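Peptidoglycan-N-acetylmuramic acid deacetylase PdaC (Bacillus subtilis subsp. subtilis str. 168, PDB 6H8N) removes acetyl groups from N-acetylmuramic acid residues of peptidoglycan, which confers resistance to lysozyme, and also deacylates short chitin oligomers. Local coordinates at residues D136-K139 and K140-V143; I161-T164 and S165-A169; E171-K174 and K175-Q179; L183-V186 and S187-E190. The protein carries 1 engineered substitution. All coordinates share one frame; numbering follows the deposited sequence.

Interaction 1. Residues D136-K139 and K140-V143; sequences DRNK and KTIV
N138 and T141 face each other across the first turn of helix 139-149, where I142 N bonds to N138 O (3.1 Å) and V143 N to K139 O (2.9 Å). N138 is the N-cap. Its CG stands anti to its own backbone N (chi1 178°), which swings the amide back over the helix start, where OD1 takes two bonds from one residue. T141 N comes in the carbonyl plane of the amide, on a lone pair, at 3.1 Å from N138 OD1. The T141 hydroxyl donates from well above that plane, with OG1 2.9 Å from N138 OD1. Two bonds to one oxygen restrain the amide's rotation, while the side chains of N138 and T141 cross at about a right angle. On its other branch T141 meets the preceding loop, CG2 resting 3.8 Å from D136 CB. I142 turns inward, with CG1 3.5 Å from D136 O, and outside the segments it packs on P131 and D133. D133 probably raises the pKa of the active-site histidine, as in related deacetylases. R137, the centre of an inverse gamma turn, leads into this classic Asn N-cap, which opens a helix of the NodB-homology deacetylase domain.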
ATOM      1  N   ASP A 136      -9.289 -14.601   8.218  1.00 14.76           N
ATOM      2  CA  ASP A 136      -8.542 -15.389   9.196  1.00 16.97           C
ATOM      3  C   ASP A 136      -7.818 -14.397  10.106  1.00 14.30           C
ATOM      4  O   ASP A 136      -6.670 -14.024   9.865  1.00 13.91           O
ATOM      5  CB  ASP A 136      -7.595 -16.322   8.471  1.00 21.39           C
ATOM      6  CG  ASP A 136      -8.326 -17.276   7.535  1.00 24.06           C
ATOM      7  OD1 ASP A 136      -9.458 -17.675   7.873  1.00 34.02           O
ATOM      8  OD2 ASP A 136      -7.745 -17.628   6.488  1.00 37.23           O
ATOM      9  N   ARG A 137      -8.519 -13.938  11.130  1.00 13.97           N
ATOM     10  CA  ARG A 137      -7.999 -12.908  12.021  1.00 14.10           C
ATOM     11  C   ARG A 137      -7.179 -13.580  13.115  1.00 13.95           C
ATOM     12  O   ARG A 137      -7.562 -13.672  14.281  1.00 14.96           O
ATOM     13  CB  ARG A 137      -9.131 -12.060  12.577  1.00 17.18           C
ATOM     14  CG  ARG A 137      -9.966 -11.414  11.500  1.00 17.02           C
ATOM     15  CD  ARG A 137     -10.841 -10.370  12.091  1.00 20.98           C
ATOM     16  NE  ARG A 137     -11.797  -9.891  11.104  1.00 18.35           N
ATOM     17  CZ  ARG A 137     -12.692  -8.955  11.353  1.00 19.48           C
ATOM     18  NH1 ARG A 137     -13.531  -8.591  10.399  1.00 19.65           N
ATOM     19  NH2 ARG A 137     -12.750  -8.395  12.556  1.00 24.34           N
ATOM     20  N   ASN A 138      -6.010 -14.046  12.694  1.00 12.35           N
ATOM     21  CA  ASN A 138      -5.168 -14.907  13.507  1.00 11.14           C
ATOM     22  C   ASN A 138      -3.736 -14.628  13.077  1.00 10.30           C
ATOM     23  O   ASN A 138      -3.390 -14.819  11.909  1.00 10.34           O
ATOM     24  CB  ASN A 138      -5.553 -16.373  13.273  1.00 11.96           C
ATOM     25  CG  ASN A 138      -4.682 -17.320  14.038  1.00 12.75           C
ATOM     26  OD1 ASN A 138      -3.664 -17.778  13.544  1.00 13.24           O
ATOM     27  ND2 ASN A 138      -5.091 -17.638  15.257  1.00 16.23           N
ATOM     28  N   LYS A 139      -2.921 -14.157  14.014  1.00 10.26           N
ATOM     29  CA  LYS A 139      -1.587 -13.677  13.685  1.00 11.30           C
ATOM     30  C   LYS A 139      -0.773 -14.722  12.933  1.00 10.20           C
ATOM     31  O   LYS A 139      -0.211 -14.439  11.865  1.00 10.18           O
ATOM     32  CB  LYS A 139      -0.865 -13.231  14.957  1.00 11.23           C
ATOM     33  CG  LYS A 139       0.571 -12.761  14.712  1.00 12.16           C
ATOM     34  CD  LYS A 139       1.348 -12.601  16.011  1.00 14.18           C
ATOM     35  CE  LYS A 139       2.780 -12.178  15.767  1.00 23.27           C
ATOM     36  NZ  LYS A 139       3.585 -12.214  17.022  1.00 34.39           N
ATOM     37  N   LYS A 140      -0.658 -15.934  13.484  1.00 10.34           N
ATOM     38  CA  LYS A 140       0.222 -16.904  12.865  1.00  9.77           C
ATOM     39  C   LYS A 140      -0.276 -17.333  11.496  1.00  9.33           C
ATOM     40  O   LYS A 140       0.529 -17.608  10.609  1.00 10.52           O
ATOM     41  CB  LYS A 140       0.381 -18.120  13.781  1.00 13.07           C
ATOM     42  CG  LYS A 140       1.541 -19.002  13.409  1.00 13.80           C
ATOM     43  CD  LYS A 140       1.729 -20.168  14.398  1.00 18.51           C
ATOM     44  CE  LYS A 140       2.983 -20.955  14.079  1.00 25.15           C
ATOM     45  NZ  LYS A 140       3.349 -20.944  12.613  1.00 35.11           N
ATOM     46  N   THR A 141      -1.588 -17.410  11.314  1.00  9.89           N
ATOM     47  CA  THR A 141      -2.133 -17.760  10.006  1.00 10.34           C
ATOM     48  C   THR A 141      -1.741 -16.717   8.965  1.00 10.01           C
ATOM     49  O   THR A 141      -1.337 -17.065   7.854  1.00 10.26           O
ATOM     50  CB  THR A 141      -3.652 -17.897  10.084  1.00 10.53           C
ATOM     51  OG1 THR A 141      -3.988 -18.981  10.963  1.00 12.30           O
ATOM     52  CG2 THR A 141      -4.261 -18.176   8.716  1.00 10.71           C
ATOM     53  N   ILE A 142      -1.859 -15.441   9.320  1.00  9.50           N
ATOM     54  CA  ILE A 142      -1.483 -14.357   8.412  1.00  8.66           C
ATOM     55  C   ILE A 142       0.011 -14.401   8.107  1.00  9.72           C
ATOM     56  O   ILE A 142       0.425 -14.322   6.941  1.00 10.01           O
ATOM     57  CB  ILE A 142      -1.901 -13.002   9.007  1.00  9.31           C
ATOM     58  CG1 ILE A 142      -3.413 -12.932   9.213  1.00 10.60           C
ATOM     59  CG2 ILE A 142      -1.420 -11.856   8.125  1.00 10.68           C
ATOM     60  CD1 ILE A 142      -3.812 -11.897  10.222  1.00 11.98           C
ATOM     61  N   VAL A 143       0.848 -14.496   9.148  1.00  8.69           N
ATOM     62  CA  VAL A 143       2.291 -14.533   8.947  1.00  8.72           C
ATOM     63  C   VAL A 143       2.670 -15.666   8.013  1.00 10.14           C
ATOM     64  O   VAL A 143       3.451 -15.491   7.068  1.00  9.90           O
ATOM     65  CB  VAL A 143       3.017 -14.665  10.297  1.00  9.74           C
ATOM     66  CG1 VAL A 143       4.495 -14.914  10.093  1.00 12.05           C
ATOM     67  CG2 VAL A 143       2.812 -13.452  11.158  1.00 10.21           C
TER

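Interaction 2. Residues I161-T164 and S165-A169; sequences IYRT and SADAA
D167 OD1 is gripped by R163 NH2, 2.9 Å away in a salt bridge, and by Q27 NE2 from helix 22-35. The arginine folds back to reach it, bending at chi2 (108°) and chi3, and D167 OD1 meets the guanidinium at its edge. The two flat groups are turned 53° apart, and the bridge runs through one nitrogen and one oxygen. In the backbone D167 N bonds to R163 O at 2.9 Å, and A166 N and A168 N continue the first turn onto Y162 O and T164 O. Y162 is the N-cap residue. Its ring runs away from the turn, with S165 OG at its edge and 3.7 Å from Y162 CD2, and I161 CG1 lies over the centre of one face. S165 OG has its main partner in D133 OD2, and it also accepts from a water at 2.8 Å. The same water lies 2.6 Å from T164 OG1, so it links the two neighbouring hydroxyls. D133 probably raises the pKa of the active-site histidine; S165 therefore lies one step behind D133, and may help to position it. This start of helix 163-178 follows strand 155-159 and is wedged between two helices: R163 and A166 face helix 22-35, and A168 packs on I142 and V143 of helix 139-149.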
ATOM      1  N   ILE A 161      -6.187  -2.315  10.090  1.00 11.90           N
ATOM      2  CA  ILE A 161      -7.233  -1.939  11.029  1.00 12.56           C
ATOM      3  C   ILE A 161      -7.498  -3.010  12.080  1.00 14.20           C
ATOM      4  O   ILE A 161      -8.374  -2.820  12.930  1.00 16.07           O
ATOM      5  CB  ILE A 161      -8.530  -1.567  10.284  1.00 13.56           C
ATOM      6  CG1 ILE A 161      -9.028  -2.725   9.423  1.00 13.76           C
ATOM      7  CG2 ILE A 161      -8.275  -0.327   9.432  1.00 15.33           C
ATOM      8  CD1 ILE A 161     -10.446  -2.521   8.911  1.00 15.11           C
ATOM      9  N   TYR A 162      -6.802  -4.138  12.033  1.00 12.68           N
ATOM     10  CA  TYR A 162      -7.015  -5.237  12.963  1.00 14.32           C
ATOM     11  C   TYR A 162      -5.770  -5.460  13.810  1.00 11.80           C
ATOM     12  O   TYR A 162      -4.646  -5.435  13.298  1.00 12.41           O
ATOM     13  CB  TYR A 162      -7.330  -6.531  12.217  1.00 13.80           C
ATOM     14  CG  TYR A 162      -8.493  -6.413  11.256  1.00 12.80           C
ATOM     15  CD1 TYR A 162      -9.768  -6.114  11.710  1.00 14.80           C
ATOM     16  CD2 TYR A 162      -8.312  -6.605   9.893  1.00 13.22           C
ATOM     17  CE1 TYR A 162     -10.838  -6.017  10.823  1.00 17.41           C
ATOM     18  CE2 TYR A 162      -9.376  -6.507   9.005  1.00 14.46           C
ATOM     19  CZ  TYR A 162     -10.631  -6.209   9.478  1.00 15.08           C
ATOM     20  OH  TYR A 162     -11.670  -6.112   8.583  1.00 17.45           O
ATOM     21  N   ARG A 163      -5.979  -5.729  15.101  1.00 12.85           N
ATOM     22  CA  ARG A 163      -4.859  -6.024  15.986  1.00 13.00           C
ATOM     23  C   ARG A 163      -4.022  -7.189  15.465  1.00 11.93           C
ATOM     24  O   ARG A 163      -2.784  -7.131  15.495  1.00 11.43           O
ATOM     25  CB  ARG A 163      -5.391  -6.314  17.388  1.00 14.98           C
ATOM     26  CG  ARG A 163      -4.338  -6.740  18.400  1.00 25.67           C
ATOM     27  CD  ARG A 163      -4.060  -5.650  19.427  1.00 35.46           C
ATOM     28  NE  ARG A 163      -3.741  -4.361  18.811  1.00 36.45           N
ATOM     29  CZ  ARG A 163      -2.618  -4.104  18.145  1.00 39.48           C
ATOM     30  NH1 ARG A 163      -2.406  -2.896  17.625  1.00 28.26           N
ATOM     31  NH2 ARG A 163      -1.707  -5.052  17.989  1.00 34.32           N
ATOM     32  N   THR A 164      -4.666  -8.270  15.019  1.00 11.31           N
ATOM     33  CA  THR A 164      -3.923  -9.422  14.519  1.00 11.87           C
ATOM     34  C   THR A 164      -3.125  -9.072  13.274  1.00 10.42           C
ATOM     35  O   THR A 164      -2.074  -9.668  13.028  1.00 10.70           O
ATOM     36  CB  THR A 164      -4.843 -10.628  14.265  1.00 11.48           C
ATOM     37  OG1 THR A 164      -6.063 -10.206  13.654  1.00 12.67           O
ATOM     38  CG2 THR A 164      -5.181 -11.345  15.560  1.00 14.22           C
ATOM     39  N   SER A 165      -3.622  -8.146  12.457  1.00 10.37           N
ATOM     40  CA  SER A 165      -2.894  -7.701  11.270  1.00  9.62           C
ATOM     41  C   SER A 165      -1.668  -6.885  11.645  1.00 10.17           C
ATOM     42  O   SER A 165      -0.608  -7.047  11.038  1.00 10.75           O
ATOM     43  CB  SER A 165      -3.825  -6.892  10.368  1.00 10.50           C
ATOM     44  OG  SER A 165      -4.826  -7.726   9.844  1.00 12.00           O
ATOM     45  N   ALA A 166      -1.783  -5.991  12.621  1.00 10.31           N
ATOM     46  CA  ALA A 166      -0.617  -5.226  13.042  1.00 10.99           C
ATOM     47  C   ALA A 166       0.428  -6.137  13.666  1.00  9.61           C
ATOM     48  O   ALA A 166       1.627  -6.001  13.407  1.00 10.00           O
ATOM     49  CB  ALA A 166      -1.030  -4.126  14.014  1.00 11.03           C
ATOM     50  N   ASP A 167      -0.004  -7.061  14.515  1.00  9.66           N
ATOM     51  CA  ASP A 167       0.939  -8.008  15.109  1.00 10.56           C
ATOM     52  C   ASP A 167       1.606  -8.867  14.043  1.00  9.77           C
ATOM     53  O   ASP A 167       2.825  -9.065  14.063  1.00 11.11           O
ATOM     54  CB  ASP A 167       0.237  -8.882  16.154  1.00 10.88           C
ATOM     55  CG  ASP A 167      -0.149  -8.105  17.400  1.00 15.99           C
ATOM     56  OD1 ASP A 167       0.421  -7.027  17.665  1.00 17.99           O
ATOM     57  OD2 ASP A 167      -1.033  -8.597  18.139  1.00 17.40           O
ATOM     58  N   ALA A 168       0.825  -9.378  13.094  1.00  9.59           N
ATOM     59  CA  ALA A 168       1.396 -10.140  11.993  1.00  9.47           C
ATOM     60  C   ALA A 168       2.376  -9.297  11.192  1.00  9.92           C
ATOM     61  O   ALA A 168       3.446  -9.780  10.807  1.00  9.52           O
ATOM     62  CB  ALA A 168       0.289 -10.688  11.093  1.00 10.85           C
ATOM     63  N   ALA A 169       2.014  -8.041  10.918  1.00 10.62           N
ATOM     64  CA  ALA A 169       2.883  -7.178  10.125  1.00  9.42           C
ATOM     65  C   ALA A 169       4.233  -6.982  10.795  1.00 10.72           C
ATOM     66  O   ALA A 169       5.259  -6.935  10.112  1.00 10.30           O
ATOM     67  CB  ALA A 169       2.213  -5.825   9.880  1.00 11.10           C
TER
HETATM   68  O   HOH W   1      -6.362  -9.695  11.080  1.00 12.22           O

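Interaction 3. Residues E171-K174 and K175-Q179; sequences EIIK and KLTDQ
E171 and K175 make the charged pair of this stretch of helix, lying side by side and pointing the same way. Both chains are extended beyond CG, and K175 NZ sits 2.8 Å from E171 OE2, on the anti lone pair of that oxygen. The aliphatic stems run along together, E171 CG coming to 4.0 Å from K175 CE. A looser charged pair, K174 and D178, lies three residues further along: K174 NZ and D178 OD2 stay 4.7 Å apart, and a water joins the two side chains instead, accepting from K174 NZ at 2.9 Å and donating to D178 OD1. K174 NZ also bonds to the Y35 hydroxyl of helix 22-35.

The backbone carries the regular i to i+4 ladder of the last turns of helix 163-178, one of the helices that surround the parallel sheet of the deacetylase domain. On one rung a side chain joins in. I173 O accepts from both T177 N and T177 OG1, which reach it from opposite faces of its carbonyl plane. The hydroxyl bond is the shorter, 2.7 Å from T177 OG1 to I173 O, and it is made possible because T177 places OG1 beside its own backbone N (chi1 -60°).

Apolar contact falls on the inward side. I172 CG2 lies 3.5 Å from L176 CD1, the two side chains running alongside each other. I172 also meets V146 of helix 139-149, whereas I173 and L176 both press on L14 of strand 11-17 and on L183 of strand 182-183.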
ATOM      1  N   GLU A 171       5.890  -9.115  12.670  1.00  9.42           N
ATOM      2  CA  GLU A 171       6.660 -10.329  12.451  1.00 10.59           C
ATOM      3  C   GLU A 171       7.066 -10.469  10.988  1.00  9.90           C
ATOM      4  O   GLU A 171       8.192 -10.886  10.691  1.00 10.31           O
ATOM      5  CB  GLU A 171       5.860 -11.541  12.939  1.00 10.46           C
ATOM      6  CG  GLU A 171       6.577 -12.848  12.731  1.00 11.49           C
ATOM      7  CD  GLU A 171       5.981 -14.015  13.466  1.00 11.86           C
ATOM      8  OE1 GLU A 171       5.073 -13.821  14.285  1.00 14.63           O
ATOM      9  OE2 GLU A 171       6.438 -15.136  13.185  1.00 14.22           O
ATOM     10  N   ILE A 172       6.170 -10.122  10.059  1.00  9.43           N
ATOM     11  CA  ILE A 172       6.492 -10.173   8.632  1.00  9.00           C
ATOM     12  C   ILE A 172       7.625  -9.211   8.307  1.00  8.58           C
ATOM     13  O   ILE A 172       8.556  -9.547   7.573  1.00  9.20           O
ATOM     14  CB  ILE A 172       5.229  -9.894   7.801  1.00  9.58           C
ATOM     15  CG1 ILE A 172       4.254 -11.080   7.898  1.00  9.60           C
ATOM     16  CG2 ILE A 172       5.573  -9.551   6.355  1.00 10.38           C
ATOM     17  CD1 ILE A 172       2.848 -10.698   7.562  1.00 10.60           C
ATOM     18  N   ILE A 173       7.536  -7.992   8.819  1.00  8.48           N
ATOM     19  CA  ILE A 173       8.586  -7.003   8.581  1.00  8.65           C
ATOM     20  C   ILE A 173       9.924  -7.517   9.096  1.00  8.64           C
ATOM     21  O   ILE A 173      10.952  -7.433   8.415  1.00  9.80           O
ATOM     22  CB  ILE A 173       8.199  -5.662   9.217  1.00  8.47           C
ATOM     23  CG1 ILE A 173       7.043  -5.017   8.436  1.00  9.71           C
ATOM     24  CG2 ILE A 173       9.418  -4.717   9.291  1.00  9.76           C
ATOM     25  CD1 ILE A 173       6.306  -3.943   9.201  1.00 10.55           C
ATOM     26  N   LYS A 174       9.932  -8.079  10.305  1.00  9.13           N
ATOM     27  CA  LYS A 174      11.174  -8.618  10.859  1.00  9.76           C
ATOM     28  C   LYS A 174      11.723  -9.750   9.998  1.00  9.40           C
ATOM     29  O   LYS A 174      12.916  -9.779   9.664  1.00 10.62           O
ATOM     30  CB  LYS A 174      10.945  -9.117  12.272  1.00 11.12           C
ATOM     31  CG  LYS A 174      12.228  -9.645  12.906  1.00 14.99           C
ATOM     32  CD  LYS A 174      11.991 -10.263  14.269  1.00 18.26           C
ATOM     33  CE  LYS A 174      13.306 -10.553  14.994  1.00 21.86           C
ATOM     34  NZ  LYS A 174      14.057  -9.295  15.307  1.00 19.94           N
ATOM     35  N   LYS A 175      10.880 -10.710   9.655  1.00  9.67           N
ATOM     36  CA  LYS A 175      11.359 -11.876   8.920  1.00  9.99           C
ATOM     37  C   LYS A 175      11.827 -11.515   7.515  1.00  9.97           C
ATOM     38  O   LYS A 175      12.841 -12.034   7.045  1.00 10.64           O
ATOM     39  CB  LYS A 175      10.298 -12.972   8.910  1.00 10.22           C
ATOM     40  CG  LYS A 175      10.116 -13.592  10.274  1.00 10.70           C
ATOM     41  CD  LYS A 175       9.178 -14.764  10.252  1.00 12.94           C
ATOM     42  CE  LYS A 175       9.322 -15.559  11.548  1.00 12.42           C
ATOM     43  NZ  LYS A 175       8.306 -16.602  11.669  1.00 18.58           N
ATOM     44  N   LEU A 176      11.102 -10.640   6.821  1.00  9.01           N
ATOM     45  CA  LEU A 176      11.556 -10.221   5.497  1.00 10.05           C
ATOM     46  C   LEU A 176      12.857  -9.437   5.582  1.00  9.59           C
ATOM     47  O   LEU A 176      13.749  -9.620   4.740  1.00 11.00           O
ATOM     48  CB  LEU A 176      10.483  -9.398   4.784  1.00  9.97           C
ATOM     49  CG  LEU A 176       9.207 -10.145   4.411  1.00 11.55           C
ATOM     50  CD1 LEU A 176       8.154  -9.124   3.966  1.00 12.21           C
ATOM     51  CD2 LEU A 176       9.475 -11.187   3.324  1.00 13.72           C
ATOM     52  N   THR A 177      12.991  -8.579   6.591  1.00 10.00           N
ATOM     53  CA  THR A 177      14.243  -7.859   6.784  1.00 11.35           C
ATOM     54  C   THR A 177      15.377  -8.837   7.068  1.00 11.94           C
ATOM     55  O   THR A 177      16.468  -8.712   6.495  1.00 12.80           O
ATOM     56  CB  THR A 177      14.078  -6.818   7.899  1.00 12.00           C
ATOM     57  OG1 THR A 177      13.042  -5.900   7.534  1.00 13.46           O
ATOM     58  CG2 THR A 177      15.366  -6.044   8.109  1.00 14.60           C
ATOM     59  N   ASP A 178      15.126  -9.831   7.923  1.00 11.65           N
ATOM     60  CA  ASP A 178      16.149 -10.828   8.238  1.00 12.93           C
ATOM     61  C   ASP A 178      16.553 -11.604   6.988  1.00 12.74           C
ATOM     62  O   ASP A 178      17.706 -12.052   6.877  1.00 15.68           O
ATOM     63  CB  ASP A 178      15.632 -11.821   9.288  1.00 12.64           C
ATOM     64  CG  ASP A 178      15.614 -11.275  10.721  1.00 15.03           C
ATOM     65  OD1 ASP A 178      16.214 -10.223  11.033  1.00 15.60           O
ATOM     66  OD2 ASP A 178      15.001 -11.970  11.579  1.00 16.81           O
ATOM     67  N   GLN A 179      15.627 -11.813   6.056  1.00 11.61           N
ATOM     68  CA  GLN A 179      15.911 -12.503   4.800  1.00 13.96           C
ATOM     69  C   GLN A 179      16.605 -11.622   3.767  1.00 14.50           C
ATOM     70  O   GLN A 179      16.930 -12.119   2.678  1.00 19.03           O
ATOM     71  CB  GLN A 179      14.628 -13.081   4.197  1.00 13.61           C
ATOM     72  CG  GLN A 179      14.074 -14.267   4.950  1.00 14.64           C
ATOM     73  CD  GLN A 179      12.951 -14.896   4.203  1.00 17.95           C
ATOM     74  OE1 GLN A 179      12.887 -14.774   2.981  1.00 23.76           O
ATOM     75  NE2 GLN A 179      12.062 -15.582   4.908  1.00 18.16           N
TER
HETATM   76  O   HOH W   2      15.914  -8.675  13.235  1.00 25.61           O

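Interaction 4. Residues L183-V186 and S187-E190; sequences LVTV and SQLE
T185 and Q188 cross obliquely, each side chain reaching the other's backbone N. T185 holds OG1 between its backbone N and carbonyl carbon (chi1 67°), which turns the hydroxyl oxygen toward the open end of the helix, and Q188 N donates to T185 OG1 at 3.0 Å. In return Q188 has CG beside its own backbone N and runs out straight from there, which carries the amide to the loop, and T185 N donates to Q188 OE1 at 2.9 Å. That bond is nearly straight at the hydrogen, 171°, yet the donor stands above the plane of the glutamine carbonyl and not on a lone pair. The glutamine stem also leans on the threonine, Q188 CG lying 3.2 Å from T185 OG1. V184 crosses the glutamine, its CB 3.5 Å from Q188 OE1. It also meets L189 at about a right angle, V184 CG2 to L189 CB at 3.9 Å. Two backbone bonds carry on the turn, L189 N to T185 O at 2.9 Å and E190 N to V186 O. Around the cap, V186 N bonds to T40 OG1, S187 OG to E64 OE2, and L189 packs on V11 and A13 of strand 11-17. The reciprocal bonding is that of a capping box. It gives the N-H groups of T185 and Q188 side-chain oxygens as acceptors where strand 182-183 passes into helix 186-197.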
ATOM      1  N   LEU A 183      12.407  -3.364   1.883  1.00  9.75           N
ATOM      2  CA  LEU A 183      10.983  -3.054   1.982  1.00  9.31           C
ATOM      3  C   LEU A 183      10.764  -1.677   1.370  1.00 10.07           C
ATOM      4  O   LEU A 183      11.086  -0.655   1.982  1.00 10.87           O
ATOM      5  CB  LEU A 183      10.520  -3.111   3.436  1.00 10.58           C
ATOM      6  CG  LEU A 183      10.192  -4.506   3.981  1.00 13.76           C
ATOM      7  CD1 LEU A 183      11.332  -5.494   3.838  1.00 17.79           C
ATOM      8  CD2 LEU A 183       9.754  -4.386   5.434  1.00 16.51           C
ATOM      9  N   VAL A 184      10.195  -1.658   0.177  1.00  9.45           N
ATOM     10  CA  VAL A 184      10.100  -0.457  -0.642  1.00  8.72           C
ATOM     11  C   VAL A 184       8.641  -0.069  -0.845  1.00  9.22           C
ATOM     12  O   VAL A 184       7.728  -0.874  -0.668  1.00  9.38           O
ATOM     13  CB  VAL A 184      10.831  -0.635  -1.992  1.00 11.34           C
ATOM     14  CG1 VAL A 184      12.269  -1.080  -1.750  1.00 13.59           C
ATOM     15  CG2 VAL A 184      10.142  -1.645  -2.865  1.00 12.07           C
ATOM     16  N   THR A 185       8.433   1.178  -1.268  1.00  9.02           N
ATOM     17  CA  THR A 185       7.097   1.643  -1.599  1.00  8.89           C
ATOM     18  C   THR A 185       6.688   1.102  -2.968  1.00  9.09           C
ATOM     19  O   THR A 185       7.503   0.583  -3.742  1.00  8.93           O
ATOM     20  CB  THR A 185       7.041   3.167  -1.639  1.00  8.48           C
ATOM     21  OG1 THR A 185       7.833   3.615  -2.748  1.00  9.79           O
ATOM     22  CG2 THR A 185       7.535   3.789  -0.347  1.00 10.27           C
ATOM     23  N   VAL A 186       5.403   1.229  -3.277  1.00  8.45           N
ATOM     24  CA  VAL A 186       4.912   0.795  -4.581  1.00  9.07           C
ATOM     25  C   VAL A 186       5.634   1.520  -5.712  1.00 10.59           C
ATOM     26  O   VAL A 186       6.044   0.902  -6.709  1.00  9.39           O
ATOM     27  CB  VAL A 186       3.380   0.949  -4.649  1.00  9.06           C
ATOM     28  CG1 VAL A 186       2.842   0.837  -6.083  1.00 11.36           C
ATOM     29  CG2 VAL A 186       2.716  -0.072  -3.756  1.00 10.40           C
ATOM     30  N   SER A 187       5.793   2.834  -5.592  1.00 10.31           N
ATOM     31  CA  SER A 187       6.488   3.580  -6.646  1.00 10.30           C
ATOM     32  C   SER A 187       7.961   3.192  -6.735  1.00 11.82           C
ATOM     33  O   SER A 187       8.525   3.146  -7.836  1.00 11.37           O
ATOM     34  CB  SER A 187       6.299   5.076  -6.433  1.00 12.70           C
ATOM     35  OG  SER A 187       4.929   5.397  -6.633  1.00 13.61           O
ATOM     36  N   GLN A 188       8.609   2.902  -5.601  1.00  9.63           N
ATOM     37  CA  GLN A 188       9.993   2.462  -5.639  1.00 10.13           C
ATOM     38  C   GLN A 188      10.112   1.108  -6.318  1.00 10.45           C
ATOM     39  O   GLN A 188      11.080   0.858  -7.045  1.00 10.64           O
ATOM     40  CB  GLN A 188      10.573   2.410  -4.236  1.00 10.18           C
ATOM     41  CG  GLN A 188      10.879   3.777  -3.660  1.00 11.28           C
ATOM     42  CD  GLN A 188      11.140   3.768  -2.167  1.00 15.38           C
ATOM     43  OE1 GLN A 188      10.886   2.793  -1.461  1.00 11.82           O
ATOM     44  NE2 GLN A 188      11.637   4.896  -1.664  1.00 24.21           N
ATOM     45  N   LEU A 189       9.145   0.217  -6.092  1.00  9.75           N
ATOM     46  CA  LEU A 189       9.167  -1.076  -6.760  1.00 10.28           C
ATOM     47  C   LEU A 189       9.018  -0.904  -8.272  1.00 11.00           C
ATOM     48  O   LEU A 189       9.728  -1.561  -9.049  1.00 11.34           O
ATOM     49  CB  LEU A 189       8.053  -1.947  -6.197  1.00 11.28           C
ATOM     50  CG  LEU A 189       7.859  -3.287  -6.913  1.00 13.64           C
ATOM     51  CD1 LEU A 189       9.107  -4.131  -6.834  1.00 17.74           C
ATOM     52  CD2 LEU A 189       6.628  -4.000  -6.339  1.00 14.03           C
ATOM     53  N   GLU A 190       8.108  -0.030  -8.710  1.00 10.80           N
ATOM     54  CA  GLU A 190       7.977   0.264 -10.136  1.00 12.92           C
ATOM     55  C   GLU A 190       9.306   0.713 -10.716  1.00 11.43           C
ATOM     56  O   GLU A 190       9.686   0.305 -11.826  1.00 13.14           O
ATOM     57  CB  GLU A 190       6.923   1.354 -10.366  1.00 15.04           C
ATOM     58  CG  GLU A 190       5.475   0.951 -10.126  1.00 19.06           C
ATOM     59  CD  GLU A 190       4.500   2.104 -10.390  1.00 31.53           C
ATOM     60  OE1 GLU A 190       3.263   1.901 -10.283  1.00 32.91           O
ATOM     61  OE2 GLU A 190       4.973   3.220 -10.721  1.00 33.36           O
TER

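How the interactions relate
Along the chain the four contacts come in series; none nests in or crosses another, and each is local, closing a helix turn and no long loop. Interaction 1 starts helix 139-149. After strand 155-159, interaction 2 starts helix 163-178, and interaction 3 occupies the last turns of that same helix. Strand 182-183 then leads to interaction 4, the start of helix 186-197. Helices 139-149 and 163-178 pack together through interactions 1, 2 and 3, with R137 in the loop before the first helix reaching Y162 and T164. L183 brings interaction 4 onto the end of helix 163-178. Interactions 1 and 4 do not touch, their nearest atoms being about 13 Å apart.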